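Local coordinates for RagA protein (Porphyromonas gingivalis, PDB 6SLN) that probably takes up substrates, likely peptides, across the outer membrane as a TonB-dependent receptor, at residues A[176-181]-A[207-212]; A[216-221]-A[317-322]; A[326-331]-A[350-355]; A[367-372]-A[442-447]. One frame throughout, in Å; residues are numbered along the deposited sequence.

Interaction 1 (A[176-181]-A[207-212]); sequences NPNDFE and QTKKGK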
# COMPACT_ATOMS: atom_id res chain seq x y z
N ASN A 176 27.56 -5.28 9.15
CA ASN A 176 28.52 -4.88 10.17
C ASN A 176 29.93 -4.98 9.59
O ASN A 176 30.44 -6.08 9.35
CB ASN A 176 28.35 -5.77 11.41
CG ASN A 176 29.28 -5.41 12.56
OD1 ASN A 176 30.11 -4.50 12.47
ND2 ASN A 176 29.14 -6.15 13.66
N PRO A 177 30.61 -3.84 9.37
CA PRO A 177 31.92 -3.88 8.69
C PRO A 177 33.01 -4.51 9.52
O PRO A 177 34.09 -4.78 8.97
CB PRO A 177 32.22 -2.40 8.43
CG PRO A 177 30.99 -1.64 8.90
CD PRO A 177 30.31 -2.50 9.88
N ASN A 178 32.79 -4.74 10.81
CA ASN A 178 33.76 -5.49 11.60
C ASN A 178 33.82 -6.94 11.19
O ASN A 178 34.79 -7.62 11.55
CB ASN A 178 33.40 -5.41 13.07
CG ASN A 178 34.22 -4.41 13.78
OD1 ASN A 178 33.69 -3.53 14.44
ND2 ASN A 178 35.54 -4.52 13.66
N ASP A 179 32.80 -7.43 10.48
CA ASP A 179 32.81 -8.77 9.91
C ASP A 179 33.65 -8.86 8.65
O ASP A 179 33.83 -9.97 8.13
CB ASP A 179 31.38 -9.21 9.62
CG ASP A 179 30.50 -9.14 10.84
OD1 ASP A 179 31.05 -9.25 11.95
OD2 ASP A 179 29.27 -8.98 10.69
N PHE A 180 34.18 -7.74 8.15
CA PHE A 180 34.97 -7.71 6.93
C PHE A 180 36.43 -8.03 7.22
O PHE A 180 37.06 -7.39 8.07
CB PHE A 180 34.87 -6.34 6.26
CG PHE A 180 33.48 -5.96 5.83
CD1 PHE A 180 32.45 -6.87 5.86
CD2 PHE A 180 33.22 -4.67 5.38
CE1 PHE A 180 31.18 -6.51 5.46
CE2 PHE A 180 31.95 -4.31 4.98
CZ PHE A 180 30.94 -5.22 5.01
N GLU A 181 36.96 -9.02 6.51
CA GLU A 181 38.36 -9.40 6.67
C GLU A 181 39.26 -8.50 5.84
O GLU A 181 40.25 -7.96 6.33
CB GLU A 181 38.57 -10.86 6.27
CG GLU A 181 39.96 -11.38 6.53
CD GLU A 181 40.40 -11.14 7.96
OE1 GLU A 181 41.00 -10.08 8.22
OE2 GLU A 181 40.12 -12.01 8.82
N GLN A 207 35.51 -9.29 1.49
CA GLN A 207 35.49 -10.65 2.01
C GLN A 207 35.33 -10.62 3.52
O GLN A 207 36.19 -10.09 4.23
CB GLN A 207 36.74 -11.43 1.63
CG GLN A 207 36.58 -12.89 1.93
CD GLN A 207 37.82 -13.69 1.62
OE1 GLN A 207 38.81 -13.14 1.14
NE2 GLN A 207 37.77 -14.99 1.89
N THR A 208 34.25 -11.23 4.00
CA THR A 208 33.94 -11.28 5.41
C THR A 208 34.78 -12.36 6.11
O THR A 208 35.48 -13.16 5.48
CB THR A 208 32.44 -11.52 5.62
OG1 THR A 208 32.09 -12.84 5.17
CG2 THR A 208 31.61 -10.49 4.85
N LYS A 209 34.71 -12.38 7.44
CA LYS A 209 35.63 -13.19 8.23
C LYS A 209 35.13 -14.62 8.39
O LYS A 209 33.93 -14.88 8.48
CB LYS A 209 35.82 -12.58 9.62
CG LYS A 209 36.68 -11.33 9.64
CD LYS A 209 36.46 -10.50 10.90
CE LYS A 209 37.59 -9.49 11.10
NZ LYS A 209 37.21 -8.33 11.98
N LYS A 210 36.08 -15.55 8.42
CA LYS A 210 35.85 -16.95 8.74
C LYS A 210 36.60 -17.27 10.03
O LYS A 210 37.56 -16.60 10.40
CB LYS A 210 36.32 -17.88 7.61
CG LYS A 210 36.14 -17.33 6.21
CD LYS A 210 34.68 -17.03 5.87
CE LYS A 210 34.49 -16.72 4.39
NZ LYS A 210 33.40 -15.72 4.20
N GLY A 211 36.16 -18.33 10.71
CA GLY A 211 36.79 -18.70 11.96
C GLY A 211 38.12 -19.42 11.77
O GLY A 211 38.20 -20.42 11.05
N LYS A 212 39.16 -18.90 12.42
CA LYS A 212 40.41 -19.64 12.54
C LYS A 212 40.15 -20.94 13.29
O LYS A 212 39.57 -20.93 14.38
CB LYS A 212 41.44 -18.80 13.27
CG LYS A 212 42.70 -19.56 13.67
CD LYS A 212 42.79 -19.73 15.19
CE LYS A 212 44.23 -19.90 15.65
NZ LYS A 212 44.25 -20.29 17.08
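Phe180 and Thr208 face each other in the small mixed sheet of the TonB-dependent receptor plug domain, where the start of strand 180-186 runs antiparallel to the end of strand 203-208. They form a non-hydrogen-bonded pair, CA to CA 4.0 Å, and the flanking residues bond: Glu181 N donates to Gln207 O at 2.6 Å, and Lys209 N donates to Asp179 O at 2.7 Å with a bent N-H...O angle of 132°. Ahead of strand 180-186 lies an Asx turn, in which Asn176 OD1 takes the N-H of Asn178, leading into the short 3-10 segment 177-179. Pro177 lays its CA over the centre of one face of the Phe180 ring. From the opposite strand, only the methyl of Thr208 comes up to that ring, CG2 lying 3.9 Å from Phe180 CD1. The hydroxyl of Thr208 turns elsewhere, to Asp163 and to Asn354 of the barrel wall, so one small side chain serves both an apolar and a polar neighbour. Lys209 runs across the end of the 3-10 segment. Its chain is extended beyond CG, passing the carboxylate of Glu181 almost at a right angle, with Glu181 OE2 3.6 Å from Lys209 CG and no salt bridge between them. The extended chain instead delivers Lys209 NZ to the backbone carbonyl of Asn178, 2.6 Å from its O.

Interaction 2 (A[216-221]-A[317-322]); sequences RGRITF and SFSGGS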
# COMPACT_ATOMS: atom_id res chain seq x y z
N ARG A 216 40.32 -23.51 21.43
CA ARG A 216 39.45 -22.49 22.03
C ARG A 216 38.95 -21.51 20.98
O ARG A 216 39.72 -20.99 20.16
CB ARG A 216 40.20 -21.75 23.14
CG ARG A 216 39.29 -21.01 24.12
CD ARG A 216 40.10 -20.11 25.03
NE ARG A 216 39.25 -19.32 25.92
CZ ARG A 216 39.17 -19.51 27.24
NH1 ARG A 216 39.88 -20.45 27.84
NH2 ARG A 216 38.36 -18.74 27.95
N GLY A 217 37.65 -21.24 21.02
CA GLY A 217 37.05 -20.20 20.21
C GLY A 217 37.49 -18.83 20.69
O GLY A 217 38.20 -18.67 21.68
N ARG A 218 37.08 -17.81 19.93
CA ARG A 218 37.44 -16.44 20.25
C ARG A 218 36.18 -15.58 20.29
O ARG A 218 35.36 -15.64 19.36
CB ARG A 218 38.43 -15.85 19.23
CG ARG A 218 38.84 -14.42 19.57
CD ARG A 218 39.50 -13.69 18.42
NE ARG A 218 40.01 -14.62 17.43
CZ ARG A 218 40.66 -14.25 16.33
NH1 ARG A 218 40.87 -12.96 16.08
NH2 ARG A 218 41.09 -15.17 15.47
N ILE A 219 36.02 -14.81 21.36
CA ILE A 219 34.93 -13.85 21.50
C ILE A 219 35.52 -12.45 21.53
O ILE A 219 36.55 -12.22 22.18
CB ILE A 219 34.11 -14.11 22.78
CG1 ILE A 219 33.76 -15.59 22.89
CG2 ILE A 219 32.87 -13.23 22.78
CD1 ILE A 219 33.41 -16.02 24.29
N THR A 220 34.87 -11.52 20.84
CA THR A 220 35.28 -10.13 20.85
C THR A 220 34.08 -9.23 21.07
O THR A 220 33.02 -9.45 20.46
CB THR A 220 35.99 -9.77 19.55
OG1 THR A 220 37.11 -10.64 19.42
CG2 THR A 220 36.46 -8.32 19.62
N PHE A 221 34.22 -8.25 21.95
CA PHE A 221 33.16 -7.30 22.23
C PHE A 221 33.71 -5.91 21.96
O PHE A 221 34.76 -5.55 22.50
CB PHE A 221 32.64 -7.41 23.67
CG PHE A 221 31.70 -6.30 24.08
CD1 PHE A 221 30.35 -6.38 23.80
CD2 PHE A 221 32.17 -5.18 24.75
CE1 PHE A 221 29.48 -5.36 24.18
CE2 PHE A 221 31.30 -4.16 25.12
CZ PHE A 221 29.95 -4.26 24.84
N SER A 317 31.32 -10.94 18.74
CA SER A 317 31.73 -11.90 17.73
C SER A 317 32.00 -13.25 18.38
O SER A 317 32.52 -13.32 19.50
CB SER A 317 33.01 -11.48 16.99
OG SER A 317 32.89 -10.20 16.40
N PHE A 318 31.69 -14.31 17.64
CA PHE A 318 32.08 -15.66 18.01
C PHE A 318 32.72 -16.29 16.78
O PHE A 318 32.22 -16.12 15.66
CB PHE A 318 30.86 -16.44 18.50
CG PHE A 318 30.15 -15.77 19.64
CD1 PHE A 318 30.61 -15.92 20.94
CD2 PHE A 318 29.07 -14.94 19.41
CE1 PHE A 318 29.98 -15.28 21.98
CE2 PHE A 318 28.43 -14.30 20.46
CZ PHE A 318 28.89 -14.47 21.74
N SER A 319 33.85 -16.96 16.99
CA SER A 319 34.62 -17.48 15.86
C SER A 319 35.55 -18.58 16.34
O SER A 319 36.02 -18.57 17.48
CB SER A 319 35.43 -16.37 15.17
OG SER A 319 36.77 -16.40 15.61
N GLY A 320 35.81 -19.52 15.45
CA GLY A 320 36.66 -20.65 15.74
C GLY A 320 36.28 -21.82 14.86
O GLY A 320 35.58 -21.66 13.87
N GLY A 321 36.76 -23.00 15.24
CA GLY A 321 36.37 -24.20 14.53
C GLY A 321 37.33 -25.34 14.77
O GLY A 321 38.45 -25.17 15.24
N SER A 322 36.87 -26.54 14.42
CA SER A 322 37.66 -27.74 14.57
C SER A 322 37.43 -28.66 13.38
O SER A 322 36.33 -28.73 12.84
CB SER A 322 37.31 -28.49 15.85
OG SER A 322 38.37 -29.33 16.28
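Arg218, Ile219 and Thr220 meet Ser319, Phe318 and Ser317 in an antiparallel beta ladder that lies where the first strand of the barrel, 218-230, runs beside strand 309-322. The N-to-C directions are 158° apart and the short axes approach to 4.9 Å, so the two run as neighbours in the barrel wall. Two hydrogen-bonded pairs enclose one non-hydrogen-bonded pair. In the first, Arg218 N donates to Ser319 O at 2.8 Å, while the return bond from Ser319 N is weak. In the second, Ser317 N donates to Thr220 O at 2.8 Å, and Thr220 N answers at 3.2 Å to Ser317 O. Side chains then alternate between two faces. Arg218, Thr220, Ser317 and Ser319 share one, which is polar; Ser317 and Ser319 lie there against Tyr328 of the next strand. Ile219 and Phe318 share the other, where the second subunit, another copy of this protein, packs its Leu363 on Ile219 and its Ile359 on Phe318. Strand 986-996 and the C-terminal Phe997 flank 218-230 on its other edge, which closes the barrel. Between the two apolar side chains, the ring meets the isoleucine through its CD1 and CE1. Phe318 has CG anti to its carbonyl carbon (chi1 -55°), which brings the ring closer to Ile219. Both branches of the isoleucine meet it, Ile219 CG1 lying 3.7 Å from Phe318 CD1 and Ile219 CG2 3.6 Å from Phe318 CE1.

Interaction 3 (A[326-331]-A[350-355]); sequences SYYASI and SGRLNF. With C8E ((hydroxyethyloxy)tri(ethyloxy)octane), chain J; C8E ((hydroxyethyloxy)tri(ethyloxy)octane), chain I.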
# COMPACT_ATOMS: atom_id res chain seq x y z
N SER A 326 34.52 -24.44 10.09
CA SER A 326 34.67 -23.08 10.60
C SER A 326 33.30 -22.43 10.81
O SER A 326 32.28 -22.85 10.24
CB SER A 326 35.51 -22.24 9.63
OG SER A 326 35.22 -20.85 9.77
N TYR A 327 33.28 -21.39 11.65
CA TYR A 327 32.09 -20.57 11.83
C TYR A 327 32.54 -19.16 12.20
O TYR A 327 33.64 -18.96 12.72
CB TYR A 327 31.16 -21.13 12.92
CG TYR A 327 31.74 -21.09 14.31
CD1 TYR A 327 32.61 -22.08 14.75
CD2 TYR A 327 31.44 -20.05 15.19
CE1 TYR A 327 33.16 -22.04 16.03
CE2 TYR A 327 31.99 -20.00 16.47
CZ TYR A 327 32.85 -21.00 16.88
OH TYR A 327 33.39 -20.96 18.14
N TYR A 328 31.67 -18.19 11.93
CA TYR A 328 31.88 -16.83 12.43
C TYR A 328 30.50 -16.22 12.65
O TYR A 328 29.75 -16.01 11.68
CB TYR A 328 32.73 -16.00 11.46
CG TYR A 328 32.80 -14.51 11.80
CD1 TYR A 328 33.84 -14.00 12.56
CD2 TYR A 328 31.83 -13.63 11.34
CE1 TYR A 328 33.91 -12.65 12.85
CE2 TYR A 328 31.88 -12.29 11.62
CZ TYR A 328 32.91 -11.80 12.38
OH TYR A 328 32.95 -10.44 12.67
N ALA A 329 30.16 -15.93 13.90
CA ALA A 329 28.90 -15.30 14.25
C ALA A 329 29.14 -13.87 14.69
O ALA A 329 30.23 -13.50 15.11
CB ALA A 329 28.16 -16.07 15.35
N SER A 330 28.08 -13.06 14.58
CA SER A 330 28.15 -11.66 14.95
C SER A 330 26.74 -11.13 15.18
O SER A 330 25.82 -11.44 14.42
CB SER A 330 28.84 -10.84 13.86
OG SER A 330 29.52 -9.75 14.44
N ILE A 331 26.58 -10.33 16.24
CA ILE A 331 25.43 -9.44 16.38
C ILE A 331 25.95 -8.07 16.80
O ILE A 331 26.92 -7.97 17.55
CB ILE A 331 24.37 -9.97 17.38
CG1 ILE A 331 24.96 -10.14 18.78
CG2 ILE A 331 23.80 -11.29 16.91
CD1 ILE A 331 24.04 -10.88 19.72
N SER A 350 22.51 -5.71 13.40
CA SER A 350 23.09 -6.68 12.49
C SER A 350 23.11 -8.08 13.08
O SER A 350 23.31 -8.26 14.28
CB SER A 350 24.53 -6.31 12.13
OG SER A 350 24.72 -4.92 12.04
N GLY A 351 22.94 -9.06 12.22
CA GLY A 351 23.31 -10.41 12.55
C GLY A 351 24.06 -11.04 11.39
O GLY A 351 23.72 -10.80 10.22
N ARG A 352 25.09 -11.82 11.68
CA ARG A 352 25.78 -12.56 10.64
C ARG A 352 26.18 -13.92 11.18
O ARG A 352 26.72 -14.02 12.28
CB ARG A 352 27.02 -11.82 10.14
CG ARG A 352 28.09 -12.78 9.58
CD ARG A 352 29.29 -12.05 9.01
NE ARG A 352 28.89 -11.09 7.99
CZ ARG A 352 28.45 -11.42 6.78
NH1 ARG A 352 28.37 -12.71 6.44
NH2 ARG A 352 28.10 -10.48 5.91
N LEU A 353 25.92 -14.96 10.39
CA LEU A 353 26.45 -16.29 10.65
C LEU A 353 27.19 -16.74 9.40
O LEU A 353 26.58 -16.91 8.34
CB LEU A 353 25.34 -17.28 11.02
CG LEU A 353 25.90 -18.67 11.31
CD1 LEU A 353 26.97 -18.59 12.39
CD2 LEU A 353 24.82 -19.66 11.71
N ASN A 354 28.51 -16.88 9.52
CA ASN A 354 29.35 -17.42 8.46
C ASN A 354 29.73 -18.84 8.81
O ASN A 354 30.13 -19.12 9.95
CB ASN A 354 30.61 -16.57 8.27
CG ASN A 354 30.40 -15.38 7.35
OD1 ASN A 354 29.28 -15.05 6.97
ND2 ASN A 354 31.50 -14.72 7.01
N PHE A 355 29.64 -19.74 7.84
CA PHE A 355 29.78 -21.17 8.08
C PHE A 355 30.50 -21.80 6.91
O PHE A 355 30.36 -21.36 5.77
CB PHE A 355 28.40 -21.78 8.30
CG PHE A 355 28.33 -23.24 8.03
CD1 PHE A 355 28.98 -24.13 8.87
CD2 PHE A 355 27.58 -23.72 6.97
CE1 PHE A 355 28.90 -25.49 8.64
CE2 PHE A 355 27.50 -25.08 6.73
CZ PHE A 355 28.16 -25.97 7.57
C1 C8E J . 24.43 -15.69 16.52
C2 C8E J . 23.35 -14.98 15.70
C3 C8E J . 23.49 -15.11 14.17
C4 C8E J . 22.40 -14.32 13.43
C5 C8E J . 22.54 -14.30 11.91
C6 C8E J . 21.22 -13.97 11.19
C7 C8E J . 21.45 -13.72 9.69
C8 C8E J . 20.18 -13.34 8.93
O9 C8E J . 19.72 -14.44 8.15
C10 C8E J . 18.40 -14.28 7.63
C11 C8E J . 17.50 -15.45 8.02
O12 C8E J . 17.35 -16.45 7.03
C13 C8E J . 17.62 -17.76 7.52
C14 C8E J . 17.71 -18.81 6.40
O15 C8E J . 18.83 -19.66 6.56
C16 C8E J . 19.41 -20.12 5.35
C17 C8E J . 19.84 -21.59 5.49
O18 C8E J . 20.35 -22.12 4.28
C19 C8E J . 21.72 -22.49 4.31
C20 C8E J . 21.97 -23.84 3.64
O21 C8E J . 23.20 -23.86 2.92
C1 C8E I . 21.81 -6.12 18.90
C2 C8E I . 21.01 -7.41 18.69
C3 C8E I . 21.23 -8.04 17.30
C4 C8E I . 19.93 -8.63 16.72
C5 C8E I . 19.90 -8.57 15.19
C6 C8E I . 19.23 -9.76 14.50
C7 C8E I . 19.01 -9.50 13.00
C8 C8E I . 17.74 -10.18 12.47
O9 C8E I . 17.24 -9.53 11.32
C10 C8E I . 16.92 -10.40 10.23
C11 C8E I . 15.89 -9.75 9.30
O12 C8E I . 15.45 -10.63 8.28
C13 C8E I . 14.21 -10.28 7.67
C14 C8E I . 14.23 -10.71 6.19
O15 C8E I . 12.96 -10.83 5.55
C16 C8E I . 12.68 -12.17 5.15
C17 C8E I . 13.87 -12.89 4.47
O18 C8E I . 13.68 -14.31 4.36
C19 C8E I . 14.61 -14.97 3.51
C20 C8E I . 14.10 -16.35 3.11
O21 C8E I . 15.07 -17.16 2.47
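Strands 326-331 and 350-355 run almost exactly antiparallel, 178° between their directions, with axes 4.5 Å apart. Tyr328 and Asn354 make one hydrogen-bonded pair: Tyr328 N to Asn354 O is 2.7 Å, and Asn354 N to Tyr328 O is 2.6 Å. Ser330 and Arg352 make the next, with Arg352 N to Ser330 O at 2.9 Å and a weaker bond the other way. Tyr327 with Phe355, Ala329 with Leu353 and Ile331 with Gly351 are the non-hydrogen-bonded pairs, where CA-H...O contacts fill in. On the face of Tyr328, Ser330, Arg352 and Asn354, the tyrosine has CG anti to the backbone N, and its ring edge receives the aliphatic part of the arginine, Arg352 CD lying 3.7 Å from Tyr328 CE2. Ring and guanidinium planes stand 38° apart. The guanidinium is steadied from its own strand, Arg352 NH1 donating in its plane to Asn354 OD1 at 2.6 Å. The two strands form a beta hairpin of the barrel wall, and this polar face is the one turned to the plug: Tyr328 OH and Ser330 OG both hydrogen-bond Asp179 OD1. The reverse face is largely apolar and turned to detergent and to the second subunit. There Phe355 meets the ring of Tyr327 of that subunit, with planes at about 45°. The detergent C8E of chain J lies over Gly351, its C5 3.6 Å from Arg352 N, and ends near Ala329 CB, while C8E of chain I reaches Ile331 CB with its C3 at 3.7 Å.

Interaction 4 (A[367-372]-A[442-447]); sequences ANLSGA and ANVNGF. With C8E ((hydroxyethyloxy)tri(ethyloxy)octane), chain J; C8E ((hydroxyethyloxy)tri(ethyloxy)octane), chain I.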
# COMPACT_ATOMS: atom_id res chain seq x y z
N ALA A 367 27.90 -21.31 4.07
CA ALA A 367 26.92 -20.24 3.91
C ALA A 367 27.44 -18.97 4.57
O ALA A 367 28.15 -19.01 5.58
CB ALA A 367 25.55 -20.62 4.50
N ASN A 368 27.10 -17.82 3.98
CA ASN A 368 27.59 -16.56 4.50
C ASN A 368 26.41 -15.66 4.83
O ASN A 368 26.27 -14.56 4.27
CB ASN A 368 28.54 -15.87 3.51
CG ASN A 368 29.85 -16.65 3.31
OD1 ASN A 368 30.71 -16.68 4.19
ND2 ASN A 368 30.00 -17.27 2.15
N LEU A 369 25.58 -16.10 5.77
CA LEU A 369 24.30 -15.45 6.03
C LEU A 369 24.43 -14.12 6.76
O LEU A 369 25.26 -13.97 7.66
CB LEU A 369 23.40 -16.39 6.82
CG LEU A 369 23.36 -17.76 6.17
CD1 LEU A 369 22.87 -18.86 7.12
CD2 LEU A 369 22.52 -17.64 4.91
N SER A 370 23.59 -13.16 6.39
CA SER A 370 23.58 -11.85 7.03
C SER A 370 22.17 -11.28 7.01
O SER A 370 21.35 -11.61 6.15
CB SER A 370 24.56 -10.88 6.34
OG SER A 370 24.16 -10.62 5.01
N GLY A 371 21.90 -10.39 7.96
CA GLY A 371 20.60 -9.75 8.01
C GLY A 371 20.66 -8.53 8.90
O GLY A 371 21.61 -8.32 9.65
N ALA A 372 19.60 -7.74 8.82
CA ALA A 372 19.60 -6.47 9.52
C ALA A 372 18.19 -5.93 9.64
O ALA A 372 17.35 -6.14 8.75
CB ALA A 372 20.47 -5.44 8.79
N ALA A 442 17.67 -9.44 4.47
CA ALA A 442 18.21 -10.78 4.59
C ALA A 442 19.01 -11.10 3.34
O ALA A 442 18.60 -10.76 2.23
CB ALA A 442 17.14 -11.83 4.77
N ASN A 443 20.14 -11.75 3.54
CA ASN A 443 21.07 -12.09 2.48
C ASN A 443 21.47 -13.54 2.71
O ASN A 443 22.12 -13.85 3.71
CB ASN A 443 22.28 -11.15 2.49
CG ASN A 443 21.89 -9.68 2.60
OD1 ASN A 443 21.21 -9.12 1.72
ND2 ASN A 443 22.32 -9.04 3.68
N VAL A 444 21.05 -14.43 1.81
CA VAL A 444 21.06 -15.86 2.08
C VAL A 444 21.90 -16.53 0.99
O VAL A 444 21.41 -16.80 -0.11
CB VAL A 444 19.64 -16.44 2.13
CG1 VAL A 444 19.65 -17.87 2.58
CG2 VAL A 444 18.79 -15.64 3.08
N ASN A 445 23.17 -16.80 1.29
CA ASN A 445 24.13 -17.32 0.33
C ASN A 445 24.51 -18.74 0.74
O ASN A 445 24.81 -18.98 1.90
CB ASN A 445 25.39 -16.46 0.29
CG ASN A 445 25.11 -15.01 0.62
OD1 ASN A 445 25.28 -14.60 1.76
ND2 ASN A 445 24.69 -14.23 -0.37
N GLY A 446 24.49 -19.65 -0.23
CA GLY A 446 25.01 -20.98 -0.01
C GLY A 446 25.87 -21.39 -1.18
O GLY A 446 25.65 -20.98 -2.32
N PHE A 447 26.88 -22.22 -0.89
CA PHE A 447 27.75 -22.74 -1.93
C PHE A 447 28.11 -24.19 -1.65
O PHE A 447 28.23 -24.61 -0.49
CB PHE A 447 29.04 -21.90 -2.09
CG PHE A 447 30.09 -22.18 -1.04
CD1 PHE A 447 30.98 -23.24 -1.18
CD2 PHE A 447 30.18 -21.38 0.10
CE1 PHE A 447 31.93 -23.50 -0.20
CE2 PHE A 447 31.13 -21.63 1.07
CZ PHE A 447 32.01 -22.69 0.92
C1 C8E J . 24.43 -15.69 16.52
C2 C8E J . 23.35 -14.98 15.70
C3 C8E J . 23.49 -15.11 14.17
C4 C8E J . 22.40 -14.32 13.43
C5 C8E J . 22.54 -14.30 11.91
C6 C8E J . 21.22 -13.97 11.19
C7 C8E J . 21.45 -13.72 9.69
C8 C8E J . 20.18 -13.34 8.93
O9 C8E J . 19.72 -14.44 8.15
C10 C8E J . 18.40 -14.28 7.63
C11 C8E J . 17.50 -15.45 8.02
O12 C8E J . 17.35 -16.45 7.03
C13 C8E J . 17.62 -17.76 7.52
C14 C8E J . 17.71 -18.81 6.40
O15 C8E J . 18.83 -19.66 6.56
C16 C8E J . 19.41 -20.12 5.35
C17 C8E J . 19.84 -21.59 5.49
O18 C8E J . 20.35 -22.12 4.28
C19 C8E J . 21.72 -22.49 4.31
C20 C8E J . 21.97 -23.84 3.64
O21 C8E J . 23.20 -23.86 2.92
C1 C8E I . 21.81 -6.12 18.90
C2 C8E I . 21.01 -7.41 18.69
C3 C8E I . 21.23 -8.04 17.30
C4 C8E I . 19.93 -8.63 16.72
C5 C8E I . 19.90 -8.57 15.19
C6 C8E I . 19.23 -9.76 14.50
C7 C8E I . 19.01 -9.50 13.00
C8 C8E I . 17.74 -10.18 12.47
O9 C8E I . 17.24 -9.53 11.32
C10 C8E I . 16.92 -10.40 10.23
C11 C8E I . 15.89 -9.75 9.30
O12 C8E I . 15.45 -10.63 8.28
C13 C8E I . 14.21 -10.28 7.67
C14 C8E I . 14.23 -10.71 6.19
O15 C8E I . 12.96 -10.83 5.55
C16 C8E I . 12.68 -12.17 5.15
C17 C8E I . 13.87 -12.89 4.47
O18 C8E I . 13.68 -14.31 4.36
C19 C8E I . 14.61 -14.97 3.51
C20 C8E I . 14.10 -16.35 3.11
O21 C8E I . 15.07 -17.16 2.47
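Leu369 and Val444 meet through their methyls on the apolar face of two antiparallel barrel strands, 363-377 and 435-450. The leucine has CG anti to its carbonyl carbon (chi1 -50°), which brings CD2 across the gap to 3.6 Å from Val444 CA and 3.7 Å from Val444 CG1. That valine branch also meets the detergent C8E of chain J, whose C16 lies 3.6 Å from Val444 CG1. Leu369 packs in addition on Leu353 of the second subunit, another copy of this protein. The second detergent, chain I, bends over Ala442, its C14 3.4 Å from Ala442 CB. On the other face, Ser370 places OG between its backbone N and carbonyl carbon (chi1 64°), beside Asn443 CB at 3.2 Å. Backbone bonds tie this pair in both directions, Ser370 N to Asn443 O at 3.1 Å and Asn443 N to Ser370 O at 2.9 Å. Further along, Asn368 N makes a longer bond to Asn445 O, 3.3 Å. Asn368 OD1 accepts from Lys210 NZ of the plug, and the Phe447 ring has a cation-pi partner in Lys459. The chemistry thus divides by face: methyls meet detergent, consistent with a membrane-facing surface, while serine and asparagines present polar groups to the barrel interior, where a lysine of the plug is held.

Overall arrangement
Interactions 1 to 4 follow one another in series along the chain, each closing before the next opens, and all lie on the same side of the chain's centre. Interaction 1 belongs to the plug; the others join consecutive pairs of barrel strands, skipping the 309-322/325-337 and 345-360/363-377 pairings that connect them. Centres of interactions 2 and 3 are about 10 Å apart, those of 3 and 4 about 9 Å, while 2 and 4, about 19 Å apart, do not touch. Interaction 1 sits inside the wall, about 9 Å from interaction 3 between centres, and touches all three others. The patch thus joins plug to barrel, while interactions 2, 3 and 4 also reach the second subunit.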